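Local coordinates for peptidoglycan-recognition protein-SD (Drosophila melanogaster, PDB 2RKQ), which binds the peptidoglycan of Gram-positive bacteria as an innate immune sensor and activates the Toll pathway, at residues V2-R7 and K120-Q125; Y67-G72 and R81-R86; A40-C45 and N74-E79. All coordinates share one frame; numbering follows the deposited sequence.

In the fold
All three contacts involve the edge region of the mixed sheet, strands 4-5, 77-79 and 69-71, in this amidase-like domain. Contact 1 brings edge strand 4-5 up to helix 113-128, while contacts 2 and 3 sit at the two ends of the hairpin made by strands 69-71 and 77-79. Centre to centre, contacts 1 and 2 lie about 11 Å apart, 1 and 3 about 12 Å, 2 and 3 about 15 Å. Strand 4-5 runs parallel to 77-79, with V5 N 2.7 Å from V77 O, a probable hydrogen bond. Within the hairpin L70 O stands 2.7 Å from Y78 N, also a probable hydrogen bond, and L122 and I4 of contact 1 both pack on Y69 of contact 2.

Contact 1 (V2-R7 and K120-Q125); sequences VPIVTR and KELLEQ
Helix 113-128 packs over the central sheet of the amidase-like fold, and here its E121, L122 and Q125 receive V2 and I4 from the start of the chain, around edge strand 4-5. V2 does most of the touching. V2 CG1 sits between the backbone N and the carbonyl carbon (chi1 60°), which turns that methyl onto the helix, 3.8 Å from L122 N and 4.2 Å from L122 CB. V2 CG2, the other branch, lies 3.8 Å from E121 OE1, while V2 CB meets E121 CB at 3.9 Å. Two residues on, I4 reaches in with the end of its chain, CD1 lying 4.1 Å from L122 CD1, the two side chains crossing at about a right angle. L122 also rests on Y69 and I100 of the sheet below.

Q125 leaves the helix extended, CG anti to the backbone nitrogen (chi1 178°), and brings its amide to the backbone N and O of V2; which end of that amide is nitrogen is doubtful. A leucine in place of Q125 would probably leave the backbone N and O of V2 without the polar amide beside them and the start of the chain less firmly held. The chemistry is thus mixed: methyl packing around L122, with the side-chain amide of Q125 set against the backbone N and O of V2.

Contact 2 (Y67-G72 and R81-R86); sequences YHYLIG and RSPSQR
R81 N donates to Y67 O over 2.9 Å with an angle of 154° at the hydrogen, the one clear direct hydrogen bond between 67-72 and 81-86. A water ties the neighbouring carbonyls together, donating to H68 O at 2.8 Å and to R81 O at 2.7 Å. Its oxygen also lies over one face of the Y69 ring, toward the rim. H68 adds two weak bonds from ND1: one to S82 O at 3.1 Å, which meets the imidazole at its edge in the ring plane, and a longer one to R81 O. With CG anti to its carbonyl carbon (chi1 -55°), the ring is swung toward these two oxygens.

This is the open end of the antiparallel hairpin of strands 69-71 and 77-79, where the chain leaves the second strand and folds into a type I turn from S82 to Q85. The extended side chain of R81 bonds within and beyond that loop: NH1 gives a hydrogen bond in the guanidinium plane to R86 O, 2.8 Å away, while NE and NH2 bond to the carbonyls of I65 and D64. R86 itself turns its guanidinium to D20.

Packing completes the contact. R81 CB lies 3.8 Å from H68 ND1, and P83 CG comes to 4.4 Å from Y69 OH, a hydroxyl whose hydrogen-bond partner is Q131. The ring of Y67, whose CB points away from 81-86, meets that of F89.

Contact 3 (A40-C45 and N74-E79); sequences ADDVTC and NGKVYE
D42 lays its carboxylate across the side chains of N74 and K76, meeting each at about a right angle and using a different oxygen for each. D42 OD1 takes a hydrogen bond from N74 ND2 at 2.8 Å, with 146° at the hydrogen; the donor comes to the anti side, somewhat out of the carboxylate plane, and the amide plane is turned 82° from the carboxylate. D42 OD2 forms a salt bridge with K76 NZ, also 2.8 Å long, the ammonium group standing above the carboxylate plane. That bridge belongs to one of two modelled conformers of K76, so it may not be permanent.

N74 is gripped at both ends of its amide. Besides bonding to D42, N74 ND2 donates to Y78 OH at 3.0 Å, close to the amide plane. N74 OD1 accepts from K76 N, an Asx turn, in which the donor approaches from above the carbonyl plane. The fold-back follows from the side chain's first torsion (chi1 61°), which sets CG between the backbone N and C. This turn lies in the loop that joins antiparallel strands 69-71 and 77-79 of the hairpin, and it meets the very start of helix 42-58. There D41 is the N-cap, its OD1 receiving T44 N at 2.8 Å, met nearly along the C-O axis.

C45, one turn into the helix, points its side chain at the loop. C45 SG, disulfide-bonded to C39, lies 3.5 Å from N74 OD1, while C45 CB comes up to the phenol end of Y78, 3.2 Å from Y78 OH and 3.8 Å from Y78 CZ. A water in the ring plane of Y78 lies 2.6 Å from Y78 OH and donates to D42 O.

Contact 1 (V2-R7 and K120-Q125)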
loop_
_atom_site.group_PDB
_atom_site.type_symbol
_atom_site.label_atom_id
_atom_site.label_comp_id
_atom_site.label_asym_id
_atom_site.label_seq_id
_atom_site.Cartn_x
_atom_site.Cartn_y
_atom_site.Cartn_z
ATOM N N VAL A 2 -0.913 7.728 13.271
ATOM C CA VAL A 2 -2.144 7.134 12.761
ATOM C C VAL A 2 -2.261 5.699 13.297
ATOM O O VAL A 2 -1.279 4.941 13.309
ATOM C CB VAL A 2 -2.224 7.230 11.204
ATOM C CG1 VAL A 2 -1.053 6.509 10.539
ATOM C CG2 VAL A 2 -3.563 6.738 10.683
ATOM N N PRO A 3 -3.457 5.321 13.792
ATOM C CA PRO A 3 -3.566 3.960 14.259
ATOM C C PRO A 3 -3.445 2.985 13.095
ATOM O O PRO A 3 -3.718 3.336 11.940
ATOM C CB PRO A 3 -4.958 3.884 14.911
ATOM C CG PRO A 3 -5.514 5.251 14.905
ATOM C CD PRO A 3 -4.713 6.079 13.941
ATOM N N ILE A 4 -2.982 1.791 13.418
ATOM C CA ILE A 4 -2.813 0.736 12.424
ATOM C C ILE A 4 -3.705 -0.418 12.854
ATOM O O ILE A 4 -3.667 -0.847 14.009
ATOM C CB ILE A 4 -1.344 0.254 12.345
ATOM C CG1 ILE A 4 -0.379 1.408 12.005
ATOM C CG2 ILE A 4 -1.189 -0.922 11.335
ATOM C CD1 ILE A 4 -0.674 2.093 10.680
ATOM N N VAL A 5 -4.536 -0.900 11.934
ATOM C CA VAL A 5 -5.255 -2.148 12.163
ATOM C C VAL A 5 -4.272 -3.272 11.887
ATOM O O VAL A 5 -3.954 -3.572 10.729
ATOM C CB VAL A 5 -6.469 -2.278 11.251
ATOM C CG1 VAL A 5 -7.208 -3.598 11.530
ATOM C CG2 VAL A 5 -7.415 -1.077 11.412
ATOM N N THR A 6 -3.774 -3.878 12.952
ATOM C CA THR A 6 -2.753 -4.897 12.817
ATOM C C THR A 6 -3.317 -6.137 12.158
ATOM O O THR A 6 -4.533 -6.326 12.074
ATOM C CB THR A 6 -2.177 -5.297 14.164
ATOM O OG1 THR A 6 -3.214 -5.863 14.969
ATOM C CG2 THR A 6 -1.545 -4.091 14.867
ATOM N N ARG A 7 -2.408 -6.976 11.679
ATOM C CA ARG A 7 -2.801 -8.209 11.022
ATOM C C ARG A 7 -3.791 -8.991 11.871
ATOM O O ARG A 7 -4.791 -9.481 11.363
ATOM C CB ARG A 7 -1.568 -9.063 10.726
ATOM C CG ARG A 7 -0.581 -8.434 9.731
ATOM C CD ARG A 7 0.592 -9.368 9.498
ATOM N NE ARG A 7 0.192 -10.547 8.719
ATOM C CZ ARG A 7 0.348 -10.654 7.394
ATOM N NH1 ARG A 7 0.860 -9.658 6.683
ATOM N NH2 ARG A 7 -0.015 -11.772 6.771
ATOM N N LYS A 120 -1.249 10.280 4.175
ATOM C CA LYS A 120 -0.234 11.301 4.494
ATOM C C LYS A 120 0.289 11.120 5.916
ATOM O O LYS A 120 1.491 11.257 6.175
ATOM C CB LYS A 120 -0.802 12.704 4.307
ATOM C CG LYS A 120 -1.200 12.956 2.876
ATOM C CD LYS A 120 -2.087 14.188 2.728
ATOM C CE LYS A 120 -2.538 14.309 1.289
ATOM N NZ LYS A 120 -3.444 15.485 1.104
ATOM N N GLU A 121 -0.613 10.791 6.836
ATOM C CA GLU A 121 -0.211 10.563 8.217
ATOM C C GLU A 121 0.648 9.309 8.309
ATOM O O GLU A 121 1.630 9.258 9.065
ATOM C CB GLU A 121 -1.449 10.434 9.121
ATOM C CG GLU A 121 -2.199 11.745 9.285
ATOM C CD GLU A 121 -3.668 11.570 9.589
ATOM O OE1 GLU A 121 -4.065 10.462 9.986
ATOM O OE2 GLU A 121 -4.430 12.562 9.428
ATOM N N LEU A 122 0.308 8.300 7.517
ATOM C CA LEU A 122 1.099 7.081 7.495
ATOM C C LEU A 122 2.516 7.304 6.990
ATOM O O LEU A 122 3.461 6.762 7.557
ATOM C CB LEU A 122 0.386 6.053 6.629
ATOM C CG LEU A 122 1.151 4.754 6.388
ATOM C CD1 LEU A 122 1.307 4.013 7.695
ATOM C CD2 LEU A 122 0.385 3.920 5.380
ATOM N N LEU A 123 2.675 8.100 5.930
ATOM C CA LEU A 123 4.003 8.390 5.430
ATOM C C LEU A 123 4.834 9.088 6.491
ATOM O O LEU A 123 5.988 8.732 6.720
ATOM C CB LEU A 123 3.925 9.229 4.153
ATOM C CG LEU A 123 3.404 8.451 2.944
ATOM C CD1 LEU A 123 2.959 9.389 1.834
ATOM C CD2 LEU A 123 4.474 7.458 2.464
ATOM N N GLU A 124 4.234 10.071 7.147
ATOM C CA GLU A 124 4.925 10.784 8.225
ATOM C C GLU A 124 5.344 9.817 9.321
ATOM O O GLU A 124 6.482 9.869 9.815
ATOM C CB GLU A 124 4.039 11.880 8.794
ATOM C CG GLU A 124 4.736 12.683 9.891
ATOM C CD GLU A 124 3.804 13.603 10.636
ATOM O OE1 GLU A 124 4.203 14.115 11.705
ATOM O OE2 GLU A 124 2.662 13.800 10.179
ATOM N N GLN A 125 4.424 8.933 9.690
ATOM C CA GLN A 125 4.699 7.953 10.724
ATOM C C GLN A 125 5.793 6.965 10.313
ATOM O O GLN A 125 6.658 6.622 11.105
ATOM C CB GLN A 125 3.413 7.215 11.046
ATOM C CG GLN A 125 3.573 6.119 12.072
ATOM C CD GLN A 125 2.241 5.726 12.644
ATOM O OE1 GLN A 125 1.673 4.683 12.287
ATOM N NE2 GLN A 125 1.700 6.581 13.488
#

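Contact 2 (Y67-G72 and R81-R86)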
loop_
_atom_site.group_PDB
_atom_site.type_symbol
_atom_site.label_atom_id
_atom_site.label_comp_id
_atom_site.label_asym_id
_atom_site.label_seq_id
_atom_site.Cartn_x
_atom_site.Cartn_y
_atom_site.Cartn_z
ATOM N N TYR A 67 1.184 -5.896 -0.212
ATOM C CA TYR A 67 1.500 -4.538 0.238
ATOM C C TYR A 67 1.861 -4.496 1.706
ATOM O O TYR A 67 1.529 -5.412 2.478
ATOM C CB TYR A 67 0.288 -3.626 -0.025
ATOM C CG TYR A 67 -0.013 -3.531 -1.493
ATOM C CD1 TYR A 67 -1.062 -4.225 -2.055
ATOM C CD2 TYR A 67 0.789 -2.763 -2.324
ATOM C CE1 TYR A 67 -1.297 -4.154 -3.409
ATOM C CE2 TYR A 67 0.569 -2.699 -3.674
ATOM C CZ TYR A 67 -0.479 -3.380 -4.209
ATOM O OH TYR A 67 -0.673 -3.281 -5.570
ATOM N N HIS A 68 2.552 -3.419 2.093
ATOM C CA HIS A 68 2.888 -3.180 3.490
ATOM C C HIS A 68 1.754 -2.566 4.273
ATOM O O HIS A 68 1.603 -2.844 5.475
ATOM C CB HIS A 68 4.135 -2.313 3.587
ATOM C CG HIS A 68 5.278 -2.899 2.836
ATOM N ND1 HIS A 68 6.058 -3.921 3.329
ATOM C CD2 HIS A 68 5.697 -2.682 1.570
ATOM C CE1 HIS A 68 6.934 -4.281 2.405
ATOM N NE2 HIS A 68 6.739 -3.538 1.333
ATOM N N TYR A 69 0.978 -1.706 3.607
ATOM C CA TYR A 69 -0.177 -1.081 4.236
ATOM C C TYR A 69 -1.260 -0.929 3.201
ATOM O O TYR A 69 -0.967 -0.718 2.017
ATOM C CB TYR A 69 0.176 0.311 4.728
ATOM C CG TYR A 69 1.163 0.350 5.859
ATOM C CD1 TYR A 69 2.496 0.732 5.635
ATOM C CD2 TYR A 69 0.771 0.034 7.156
ATOM C CE1 TYR A 69 3.420 0.775 6.685
ATOM C CE2 TYR A 69 1.680 0.092 8.215
ATOM C CZ TYR A 69 2.999 0.479 7.966
ATOM O OH TYR A 69 3.914 0.540 9.000
ATOM N N LEU A 70 -2.509 -1.020 3.650
ATOM C CA LEU A 70 -3.665 -0.758 2.786
ATOM C C LEU A 70 -4.574 0.210 3.491
ATOM O O LEU A 70 -4.642 0.223 4.715
ATOM C CB LEU A 70 -4.417 -2.052 2.463
ATOM C CG LEU A 70 -3.570 -2.967 1.568
ATOM C CD1 LEU A 70 -2.825 -4.006 2.424
ATOM C CD2 LEU A 70 -4.416 -3.616 0.498
ATOM N N ILE A 71 -5.276 1.015 2.714
ATOM C CA ILE A 71 -6.085 2.084 3.286
ATOM C C ILE A 71 -7.527 1.957 2.819
ATOM O O ILE A 71 -7.813 2.003 1.625
ATOM C CB ILE A 71 -5.532 3.468 2.922
ATOM C CG1 ILE A 71 -4.035 3.556 3.294
ATOM C CG2 ILE A 71 -6.328 4.547 3.659
ATOM C CD1 ILE A 71 -3.397 4.853 2.914
ATOM N N GLY A 72 -8.418 1.728 3.778
ATOM C CA GLY A 72 -9.826 1.549 3.440
ATOM C C GLY A 72 -10.518 2.871 3.226
ATOM O O GLY A 72 -10.032 3.927 3.647
ATOM N N ARG A 81 2.420 -6.751 4.857
ATOM C CA ARG A 81 3.782 -7.227 5.146
ATOM C C ARG A 81 4.552 -6.261 6.018
ATOM O O ARG A 81 4.292 -5.060 6.004
ATOM C CB ARG A 81 4.584 -7.407 3.859
ATOM C CG ARG A 81 4.002 -8.421 2.933
ATOM C CD ARG A 81 4.802 -8.521 1.631
ATOM N NE ARG A 81 4.072 -9.433 0.759
ATOM C CZ ARG A 81 4.618 -10.240 -0.156
ATOM N NH1 ARG A 81 5.932 -10.249 -0.388
ATOM N NH2 ARG A 81 3.819 -11.051 -0.851
ATOM N N SER A 82 5.533 -6.779 6.764
ATOM C CA SER A 82 6.453 -5.935 7.495
ATOM C C SER A 82 7.281 -5.095 6.529
ATOM O O SER A 82 7.639 -5.585 5.459
ATOM C CB SER A 82 7.418 -6.800 8.296
ATOM O OG SER A 82 8.382 -5.979 8.920
ATOM N N PRO A 83 7.611 -3.843 6.896
ATOM C CA PRO A 83 8.501 -3.078 6.040
ATOM C C PRO A 83 9.852 -3.730 5.765
ATOM O O PRO A 83 10.499 -3.360 4.782
ATOM C CB PRO A 83 8.685 -1.767 6.817
ATOM C CG PRO A 83 7.440 -1.653 7.620
ATOM C CD PRO A 83 7.150 -3.041 8.050
ATOM N N SER A 84 10.288 -4.671 6.611
ATOM C CA SER A 84 11.541 -5.386 6.333
ATOM C C SER A 84 11.336 -6.641 5.498
ATOM O O SER A 84 12.247 -7.465 5.361
ATOM C CB SER A 84 12.316 -5.767 7.610
ATOM O OG SER A 84 12.108 -4.878 8.680
ATOM N N GLN A 85 10.127 -6.808 4.968
ATOM C CA GLN A 85 9.845 -7.896 4.033
ATOM C C GLN A 85 9.550 -7.274 2.681
ATOM O O GLN A 85 8.698 -6.398 2.577
ATOM C CB GLN A 85 8.627 -8.726 4.488
ATOM C CG GLN A 85 8.895 -9.561 5.727
ATOM C CD GLN A 85 7.650 -10.258 6.256
ATOM O OE1 GLN A 85 7.707 -11.432 6.669
ATOM N NE2 GLN A 85 6.541 -9.542 6.316
ATOM N N ARG A 86 10.225 -7.751 1.643
ATOM C CA ARG A 86 9.968 -7.267 0.291
ATOM C C ARG A 86 8.490 -7.413 -0.043
ATOM O O ARG A 86 7.849 -8.398 0.345
ATOM C CB ARG A 86 10.823 -8.055 -0.704
ATOM C CG ARG A 86 10.784 -7.472 -2.100
ATOM C CD ARG A 86 11.528 -8.375 -3.071
ATOM N NE ARG A 86 12.967 -8.313 -2.849
ATOM C CZ ARG A 86 13.841 -9.262 -3.168
ATOM N NH1 ARG A 86 13.441 -10.413 -3.702
ATOM N NH2 ARG A 86 15.127 -9.059 -2.920
HETATM O O HOH W 1 3.597 -2.933 7.485
#

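Contact 3 (A40-C45 and N74-E79)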
loop_
_atom_site.group_PDB
_atom_site.type_symbol
_atom_site.label_atom_id
_atom_site.label_comp_id
_atom_site.label_asym_id
_atom_site.label_seq_id
_atom_site.Cartn_x
_atom_site.Cartn_y
_atom_site.Cartn_z
ATOM N N ALA A 40 -16.521 1.010 2.772
ATOM C CA ALA A 40 -16.882 2.229 3.479
ATOM C C ALA A 40 -17.267 2.016 4.936
ATOM O O ALA A 40 -17.804 2.917 5.575
ATOM C CB ALA A 40 -18.017 2.951 2.733
ATOM N N ASP A 41 -16.997 0.839 5.482
ATOM C CA ASP A 41 -17.216 0.656 6.906
ATOM C C ASP A 41 -16.241 -0.390 7.418
ATOM O O ASP A 41 -15.540 -1.025 6.616
ATOM C CB ASP A 41 -18.700 0.374 7.251
ATOM C CG ASP A 41 -19.166 -1.033 6.890
ATOM O OD1 ASP A 41 -18.404 -2.004 7.020
ATOM O OD2 ASP A 41 -20.343 -1.178 6.465
ATOM N N ASP A 42 -16.160 -0.551 8.728
ATOM C CA ASP A 42 -15.133 -1.404 9.300
ATOM C C ASP A 42 -15.363 -2.867 8.961
ATOM O O ASP A 42 -14.415 -3.634 8.892
ATOM C CB ASP A 42 -15.061 -1.223 10.815
ATOM C CG ASP A 42 -14.469 0.111 11.212
ATOM O OD1 ASP A 42 -14.060 0.896 10.332
ATOM O OD2 ASP A 42 -14.411 0.344 12.427
ATOM N N VAL A 43 -16.614 -3.249 8.734
ATOM C CA VAL A 43 -16.902 -4.647 8.392
ATOM C C VAL A 43 -16.435 -4.914 6.975
ATOM O O VAL A 43 -15.661 -5.854 6.746
ATOM C CB VAL A 43 -18.395 -4.958 8.501
ATOM C CG1 VAL A 43 -18.662 -6.401 8.093
ATOM C CG2 VAL A 43 -18.896 -4.672 9.930
ATOM N N THR A 44 -16.849 -4.086 6.025
ATOM C CA THR A 44 -16.485 -4.390 4.656
ATOM C C THR A 44 -14.995 -4.180 4.393
ATOM O O THR A 44 -14.390 -4.947 3.641
ATOM C CB THR A 44 -17.292 -3.610 3.659
ATOM O OG1 THR A 44 -17.048 -2.221 3.840
ATOM C CG2 THR A 44 -18.775 -3.887 3.828
ATOM N N CYS A 45 -14.391 -3.160 4.995
ATOM C CA CYS A 45 -12.946 -2.982 4.770
ATOM C C CYS A 45 -12.130 -4.154 5.306
ATOM O O CYS A 45 -11.161 -4.600 4.662
ATOM C CB CYS A 45 -12.439 -1.666 5.344
ATOM S SG CYS A 45 -13.050 -0.245 4.429
ATOM N N ASN A 74 -13.000 3.686 4.725
ATOM C CA ASN A 74 -13.329 4.119 6.087
ATOM C C ASN A 74 -12.224 4.943 6.745
ATOM O O ASN A 74 -12.341 5.344 7.915
ATOM C CB ASN A 74 -13.607 2.901 6.971
ATOM C CG ASN A 74 -12.402 1.962 7.078
ATOM O OD1 ASN A 74 -11.398 2.103 6.366
ATOM N ND2 ASN A 74 -12.502 0.991 7.994
ATOM N N GLY A 75 -11.127 5.149 6.008
ATOM C CA GLY A 75 -10.007 5.938 6.512
ATOM C C GLY A 75 -9.020 5.182 7.380
ATOM O O GLY A 75 -8.095 5.787 7.922
ATOM N N LYS A 76 -9.212 3.872 7.515
ATOM C CA LYS A 76 -8.336 3.067 8.373
ATOM C C LYS A 76 -7.173 2.498 7.592
ATOM O O LYS A 76 -7.298 2.171 6.412
ATOM C CB LYS A 76 -9.114 1.943 9.049
ATOM C CG LYS A 76 -10.013 2.473 10.165
ATOM C CD LYS A 76 -10.589 1.359 11.014
ATOM C CE LYS A 76 -11.302 1.935 12.244
ATOM N NZ LYS A 76 -11.768 0.865 13.136
ATOM N N VAL A 77 -6.045 2.369 8.284
ATOM C CA VAL A 77 -4.824 1.834 7.695
ATOM C C VAL A 77 -4.657 0.426 8.237
ATOM O O VAL A 77 -4.656 0.227 9.448
ATOM C CB VAL A 77 -3.593 2.644 8.087
ATOM C CG1 VAL A 77 -2.335 1.977 7.515
ATOM C CG2 VAL A 77 -3.729 4.102 7.618
ATOM N N TYR A 78 -4.573 -0.539 7.318
ATOM C CA TYR A 78 -4.423 -1.957 7.657
ATOM C C TYR A 78 -3.003 -2.412 7.393
ATOM O O TYR A 78 -2.413 -2.123 6.348
ATOM C CB TYR A 78 -5.407 -2.807 6.849
ATOM C CG TYR A 78 -6.834 -2.468 7.142
ATOM C CD1 TYR A 78 -7.438 -1.367 6.541
ATOM C CD2 TYR A 78 -7.575 -3.230 8.036
ATOM C CE1 TYR A 78 -8.747 -1.012 6.832
ATOM C CE2 TYR A 78 -8.895 -2.891 8.350
ATOM C CZ TYR A 78 -9.475 -1.774 7.741
ATOM O OH TYR A 78 -10.773 -1.416 8.044
ATOM N N GLU A 79 -2.462 -3.145 8.344
ATOM C CA GLU A 79 -1.118 -3.684 8.233
ATOM C C GLU A 79 -1.050 -4.890 7.295
ATOM O O GLU A 79 -1.852 -5.818 7.415
ATOM C CB GLU A 79 -0.659 -4.142 9.607
ATOM C CG GLU A 79 0.735 -4.714 9.603
ATOM C CD GLU A 79 1.153 -5.213 10.970
ATOM O OE1 GLU A 79 0.279 -5.619 11.778
ATOM O OE2 GLU A 79 2.376 -5.202 11.211
HETATM O O HOH W 2 -11.933 -2.725 10.026
#